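Local structure of cell shape-determining protein MreC (Streptococcus pneumoniae, 2QF4) at residues 12-17 and 24-29; 8-13 and 158-163. The protein helps to form and maintain cell shape, probably as part of the elongasome that synthesizes peripheral peptidoglycan. All coordinates share one frame; numbering follows the deposited sequence.

Contact 1: residues 12-17 and 24-29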
loop_
_atom_site.group_PDB
_atom_site.type_symbol
_atom_site.label_atom_id
_atom_site.label_comp_id
_atom_site.label_asym_id
_atom_site.label_seq_id
_atom_site.Cartn_x
_atom_site.Cartn_y
_atom_site.Cartn_z
ATOM N N ASP A 12 -8.840 11.472 -12.365
ATOM C CA ASP A 12 -8.018 11.142 -13.545
ATOM C C ASP A 12 -6.532 11.276 -13.255
ATOM O O ASP A 12 -6.105 12.220 -12.577
ATOM C CB ASP A 12 -8.313 12.124 -14.687
ATOM C CG ASP A 12 -9.771 12.274 -14.971
ATOM O OD1 ASP A 12 -10.364 11.310 -15.484
ATOM O OD2 ASP A 12 -10.312 13.349 -14.688
ATOM N N VAL A 13 -5.747 10.370 -13.831
ATOM C CA VAL A 13 -4.289 10.542 -13.896
ATOM C C VAL A 13 -3.951 11.603 -14.940
ATOM O O VAL A 13 -4.334 11.470 -16.097
ATOM C CB VAL A 13 -3.616 9.218 -14.271
ATOM C CG1 VAL A 13 -2.117 9.382 -14.368
ATOM C CG2 VAL A 13 -3.984 8.130 -13.230
ATOM N N ILE A 14 -3.276 12.651 -14.519
ATOM C CA ILE A 14 -2.844 13.705 -15.410
ATOM C C ILE A 14 -1.328 13.748 -15.563
ATOM O O ILE A 14 -0.829 14.345 -16.522
ATOM C CB ILE A 14 -3.432 15.088 -15.057
ATOM C CG1 ILE A 14 -3.190 15.443 -13.596
ATOM C CG2 ILE A 14 -4.935 15.145 -15.423
ATOM C CD1 ILE A 14 -3.420 16.899 -13.258
ATOM N N MET A 15 -0.560 13.185 -14.640
ATOM C CA MET A 15 0.885 13.044 -14.823
ATOM C C MET A 15 1.315 11.703 -14.256
ATOM O O MET A 15 0.733 11.206 -13.290
ATOM C CB MET A 15 1.683 14.170 -14.145
ATOM C CG MET A 15 1.527 15.525 -14.781
ATOM S SD MET A 15 0.093 16.495 -14.311
ATOM C CE MET A 15 0.663 16.992 -12.696
ATOM N N ARG A 16 2.372 11.159 -14.831
ATOM C CA ARG A 16 2.991 9.878 -14.449
ATOM C C ARG A 16 4.488 10.031 -14.599
ATOM O O ARG A 16 4.962 10.446 -15.637
ATOM C CB ARG A 16 2.481 8.739 -15.351
ATOM C CG ARG A 16 3.105 7.389 -15.180
ATOM C CD ARG A 16 2.601 6.315 -16.178
ATOM N NE ARG A 16 1.286 5.752 -15.876
ATOM C CZ ARG A 16 0.912 4.915 -14.931
ATOM N NH1 ARG A 16 -0.381 4.637 -14.912
ATOM N NH2 ARG A 16 1.770 4.286 -14.141
ATOM N N SER A 17 5.246 9.749 -13.561
ATOM C CA SER A 17 6.682 9.922 -13.663
ATOM C C SER A 17 7.313 8.850 -14.538
ATOM O O SER A 17 7.027 7.658 -14.398
ATOM C CB SER A 17 7.317 9.829 -12.301
ATOM O OG SER A 17 8.723 9.700 -12.454
ATOM N N GLU A 24 5.501 7.789 -9.367
ATOM C CA GLU A 24 4.392 8.546 -8.826
ATOM C C GLU A 24 3.436 8.936 -9.910
ATOM O O GLU A 24 3.777 8.964 -11.082
ATOM C CB GLU A 24 4.906 9.776 -8.106
ATOM C CG GLU A 24 5.577 10.755 -9.009
ATOM C CD GLU A 24 5.843 12.064 -8.333
ATOM O OE1 GLU A 24 6.203 12.117 -7.115
ATOM O OE2 GLU A 24 5.774 13.072 -9.064
ATOM N N LEU A 25 2.228 9.267 -9.488
ATOM C CA LEU A 25 1.167 9.762 -10.364
ATOM C C LEU A 25 0.600 11.023 -9.741
ATOM O O LEU A 25 0.577 11.197 -8.527
ATOM C CB LEU A 25 -0.023 8.739 -10.440
ATOM C CG LEU A 25 0.250 7.308 -10.833
ATOM C CD1 LEU A 25 -0.996 6.523 -10.711
ATOM C CD2 LEU A 25 0.815 7.270 -12.283
ATOM N N THR A 26 0.118 11.923 -10.589
ATOM C CA THR A 26 -0.671 13.080 -10.170
ATOM C C THR A 26 -2.081 12.910 -10.663
ATOM O O THR A 26 -2.311 12.616 -11.851
ATOM C CB THR A 26 -0.088 14.397 -10.724
ATOM O OG1 THR A 26 1.273 14.478 -10.350
ATOM C CG2 THR A 26 -0.854 15.594 -10.183
ATOM N N LEU A 27 -3.030 13.125 -9.752
ATOM C CA LEU A 27 -4.447 13.082 -10.021
ATOM C C LEU A 27 -5.027 14.496 -10.044
ATOM O O LEU A 27 -4.556 15.391 -9.343
ATOM C CB LEU A 27 -5.174 12.246 -8.951
ATOM C CG LEU A 27 -4.595 10.889 -8.662
ATOM C CD1 LEU A 27 -5.433 10.195 -7.551
ATOM C CD2 LEU A 27 -4.538 10.061 -9.906
ATOM N N ASP A 28 -6.080 14.670 -10.831
ATOM C CA ASP A 28 -6.744 15.960 -11.026
ATOM C C ASP A 28 -7.838 16.283 -10.021
ATOM O O ASP A 28 -8.730 17.043 -10.349
ATOM C CB ASP A 28 -7.268 16.079 -12.453
ATOM C CG ASP A 28 -8.410 15.138 -12.773
ATOM O OD1 ASP A 28 -8.800 14.302 -11.940
ATOM O OD2 ASP A 28 -8.902 15.260 -13.928
ATOM N N ALA A 29 -7.720 15.831 -8.778
ATOM C CA ALA A 29 -8.595 16.238 -7.661
ATOM C C ALA A 29 -7.636 16.420 -6.503
ATOM O O ALA A 29 -6.752 15.585 -6.302
ATOM C CB ALA A 29 -9.664 15.245 -7.419
HETATM O O HOH W 1 5.750 6.586 -12.176
#
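Thr26 O takes two donors from residues 12-17: Ile14 N at 2.8 Å, in a nearly straight bond (N-H...O 167°), and more weakly Met15 N at 3.3 Å. Ile14 and Met15 opposite the single Thr26 form a classic beta bulge, and beyond it Thr26 N returns a bond to Met15 O at 2.9 Å. Ser17 N closes the strand ends on Glu24 O, while a water donates to Ser17 O and accepts from Glu24 N. Ser17 OG turns elsewhere, bonding to Lys22 O and Val19 N inside the connecting loop. At the other end Asp28 folds back beside Asp12: Asp28 N bonds to Asp12 O, and Asp12 N reaches Asp28 OD1 at 2.9 Å from above the carboxylate plane. With CG set between its backbone N and carbonyl carbon (chi1 68°), the Asp28 carboxylate stands against Asp12, the two carboxylate planes 77° apart. Asp12 OD2 and Asp28 OD2 lie 2.5 Å from each other. On the face with Val13 and Leu27, in one of two modelled conformers of Arg16, Leu25 CD2 sits over the centre of the guanidinium, 3.5 Å from Arg16 CZ, and Arg16 NH2 bonds to Thr155 OG1. Together strands 6-16 and 24-27 make a bulged antiparallel beta hairpin, part of a six-stranded barrel in the major periplasmic domain of MreC, which has an alpha-lytic-protease-like fold.

Contact 2: residues 8-13 and 158-163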
loop_
_atom_site.group_PDB
_atom_site.type_symbol
_atom_site.label_atom_id
_atom_site.label_comp_id
_atom_site.label_asym_id
_atom_site.label_seq_id
_atom_site.Cartn_x
_atom_site.Cartn_y
_atom_site.Cartn_z
ATOM N N THR A 8 -14.174 7.907 -0.308
ATOM C CA THR A 8 -13.420 7.650 -1.514
ATOM C C THR A 8 -13.553 8.799 -2.487
ATOM O O THR A 8 -14.506 9.570 -2.444
ATOM C CB THR A 8 -13.888 6.371 -2.226
ATOM O OG1 THR A 8 -15.098 6.634 -2.968
ATOM C CG2 THR A 8 -14.111 5.195 -1.283
ATOM N N LEU A 9 -12.594 8.872 -3.398
ATOM C CA LEU A 9 -12.589 9.887 -4.441
ATOM C C LEU A 9 -11.859 9.335 -5.649
ATOM O O LEU A 9 -10.680 8.972 -5.549
ATOM C CB LEU A 9 -11.837 11.135 -3.915
ATOM C CG LEU A 9 -11.704 12.311 -4.874
ATOM C CD1 LEU A 9 -13.040 12.823 -5.394
ATOM C CD2 LEU A 9 -10.872 13.411 -4.247
ATOM N N ALA A 10 -12.521 9.270 -6.792
ATOM C CA ALA A 10 -11.917 8.794 -8.038
ATOM C C ALA A 10 -11.539 9.997 -8.864
ATOM O O ALA A 10 -12.316 10.945 -8.981
ATOM C CB ALA A 10 -12.865 7.847 -8.775
ATOM N N ALA A 11 -10.356 9.975 -9.468
ATOM C CA ALA A 11 -9.845 11.122 -10.205
ATOM C C ALA A 11 -8.989 10.625 -11.356
ATOM O O ALA A 11 -8.480 9.512 -11.363
ATOM C CB ALA A 11 -9.027 12.034 -9.285
ATOM N N ASP A 12 -8.840 11.472 -12.365
ATOM C CA ASP A 12 -8.018 11.142 -13.545
ATOM C C ASP A 12 -6.532 11.276 -13.255
ATOM O O ASP A 12 -6.105 12.220 -12.577
ATOM C CB ASP A 12 -8.313 12.124 -14.687
ATOM C CG ASP A 12 -9.771 12.274 -14.971
ATOM O OD1 ASP A 12 -10.364 11.310 -15.484
ATOM O OD2 ASP A 12 -10.312 13.349 -14.688
ATOM N N VAL A 13 -5.747 10.370 -13.831
ATOM C CA VAL A 13 -4.289 10.542 -13.896
ATOM C C VAL A 13 -3.951 11.603 -14.940
ATOM O O VAL A 13 -4.334 11.470 -16.097
ATOM C CB VAL A 13 -3.616 9.218 -14.271
ATOM C CG1 VAL A 13 -2.117 9.382 -14.368
ATOM C CG2 VAL A 13 -3.984 8.130 -13.230
ATOM N N VAL A 158 -3.806 2.339 -16.787
ATOM C CA VAL A 158 -4.864 2.805 -15.902
ATOM C C VAL A 158 -4.878 4.321 -15.940
ATOM O O VAL A 158 -3.832 4.941 -15.775
ATOM C CB VAL A 158 -4.593 2.284 -14.456
ATOM C CG1 VAL A 158 -5.523 2.918 -13.441
ATOM C CG2 VAL A 158 -4.720 0.766 -14.419
ATOM N N ASP A 159 -6.041 4.931 -16.131
ATOM C CA ASP A 159 -6.060 6.391 -16.118
ATOM C C ASP A 159 -7.031 7.019 -15.131
ATOM O O ASP A 159 -7.181 8.204 -15.150
ATOM C CB ASP A 159 -6.121 6.962 -17.543
ATOM C CG ASP A 159 -7.552 6.851 -18.124
ATOM O OD1 ASP A 159 -8.427 6.202 -17.542
ATOM O OD2 ASP A 159 -7.811 7.393 -19.242
ATOM N N VAL A 160 -7.632 6.217 -14.259
ATOM C CA VAL A 160 -8.443 6.717 -13.144
ATOM C C VAL A 160 -7.962 5.938 -11.929
ATOM O O VAL A 160 -7.794 4.720 -11.987
ATOM C CB VAL A 160 -9.958 6.500 -13.382
ATOM C CG1 VAL A 160 -10.759 6.845 -12.126
ATOM C CG2 VAL A 160 -10.430 7.289 -14.627
ATOM N N ILE A 161 -7.734 6.649 -10.840
ATOM C CA ILE A 161 -7.313 6.074 -9.570
ATOM C C ILE A 161 -8.344 6.443 -8.526
ATOM O O ILE A 161 -8.865 7.537 -8.532
ATOM C CB ILE A 161 -5.937 6.632 -9.182
ATOM C CG1 ILE A 161 -4.878 6.244 -10.220
ATOM C CG2 ILE A 161 -5.518 6.221 -7.774
ATOM C CD1 ILE A 161 -4.576 4.776 -10.361
ATOM N N GLU A 162 -8.627 5.508 -7.634
ATOM C CA GLU A 162 -9.505 5.766 -6.514
ATOM C C GLU A 162 -8.719 5.955 -5.225
ATOM O O GLU A 162 -7.956 5.099 -4.818
ATOM C CB GLU A 162 -10.491 4.613 -6.359
ATOM C CG GLU A 162 -11.552 4.889 -5.297
ATOM C CD GLU A 162 -12.556 3.780 -5.182
ATOM O OE1 GLU A 162 -12.826 3.090 -6.177
ATOM O OE2 GLU A 162 -13.126 3.618 -4.112
ATOM N N LEU A 163 -8.890 7.093 -4.585
ATOM C CA LEU A 163 -8.330 7.365 -3.266
ATOM C C LEU A 163 -9.339 6.902 -2.226
ATOM O O LEU A 163 -10.550 7.062 -2.390
ATOM C CB LEU A 163 -8.098 8.858 -3.092
ATOM C CG LEU A 163 -7.154 9.529 -4.077
ATOM C CD1 LEU A 163 -7.050 11.001 -3.744
ATOM C CD2 LEU A 163 -5.789 8.801 -4.114
HETATM O O HOH W 2 -9.021 9.563 -16.956
#
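Val13 CG2 packs against Ile161 CG1 at 3.7 Å, the closest apolar contact between the two strands. That methyl lies beside the Val13 backbone N, and Ile161 CG1 beside its own (chi1 -62°), which lets the two branches meet on the inner side of the strand pair. Further along this side, Leu9 and Leu163 approach more loosely, CB to CB at 4.5 Å. On the opposite face Ala10 CB touches Val160 CG1 at 4.1 Å, again a loose contact. The backbones between are laced by paired bonds. Ala11 and Ile161 exchange N-H and C=O in both directions, each N 3.0 Å from the other's O; Leu9 and Leu163 are likewise bonded in both directions, Leu163 N 2.8 Å from Leu9 O. Val13 N ends the ladder on Asp159 O at 2.9 Å. Toward the outer edge Glu162 OE2 lies against the Thr8 methyl CG2, 3.4 Å away, a van der Waals contact. The polar link there is a water that donates both to Asp12 OD1 (2.6 Å) and to Asp159 O, giving that carbonyl a second donor. The ladder joins the first and last strands of the chain, 6-16 and 160-166. Strand 40-43 flanks the latter, through the Glu162-Ile42 backbone pairing, and Leu27 of strand 24-27 and Ile48 and Val51 of strand 46-54 pack on the buried Ile161 and Leu163.

Contacts 1 and 2 lie with centres 9 Å apart, on the same side of the chain's centre, and share Asp12 and Val13. Both use strand 6-16: residues 24-29 pair with its later part in contact 1, and residues 158-163 with its earlier part in contact 2. The first partner follows after a loop of six residues; the second comes some 145 residues later, after the whole second barrel has been traced. Strand 6-16 thus lies between a hairpin neighbour and the chain's last strand, closing the first six-stranded barrel. Leu27 CD1 and Leu163 CD2, 3.7 Å apart, bring the two partner strands together in its interior.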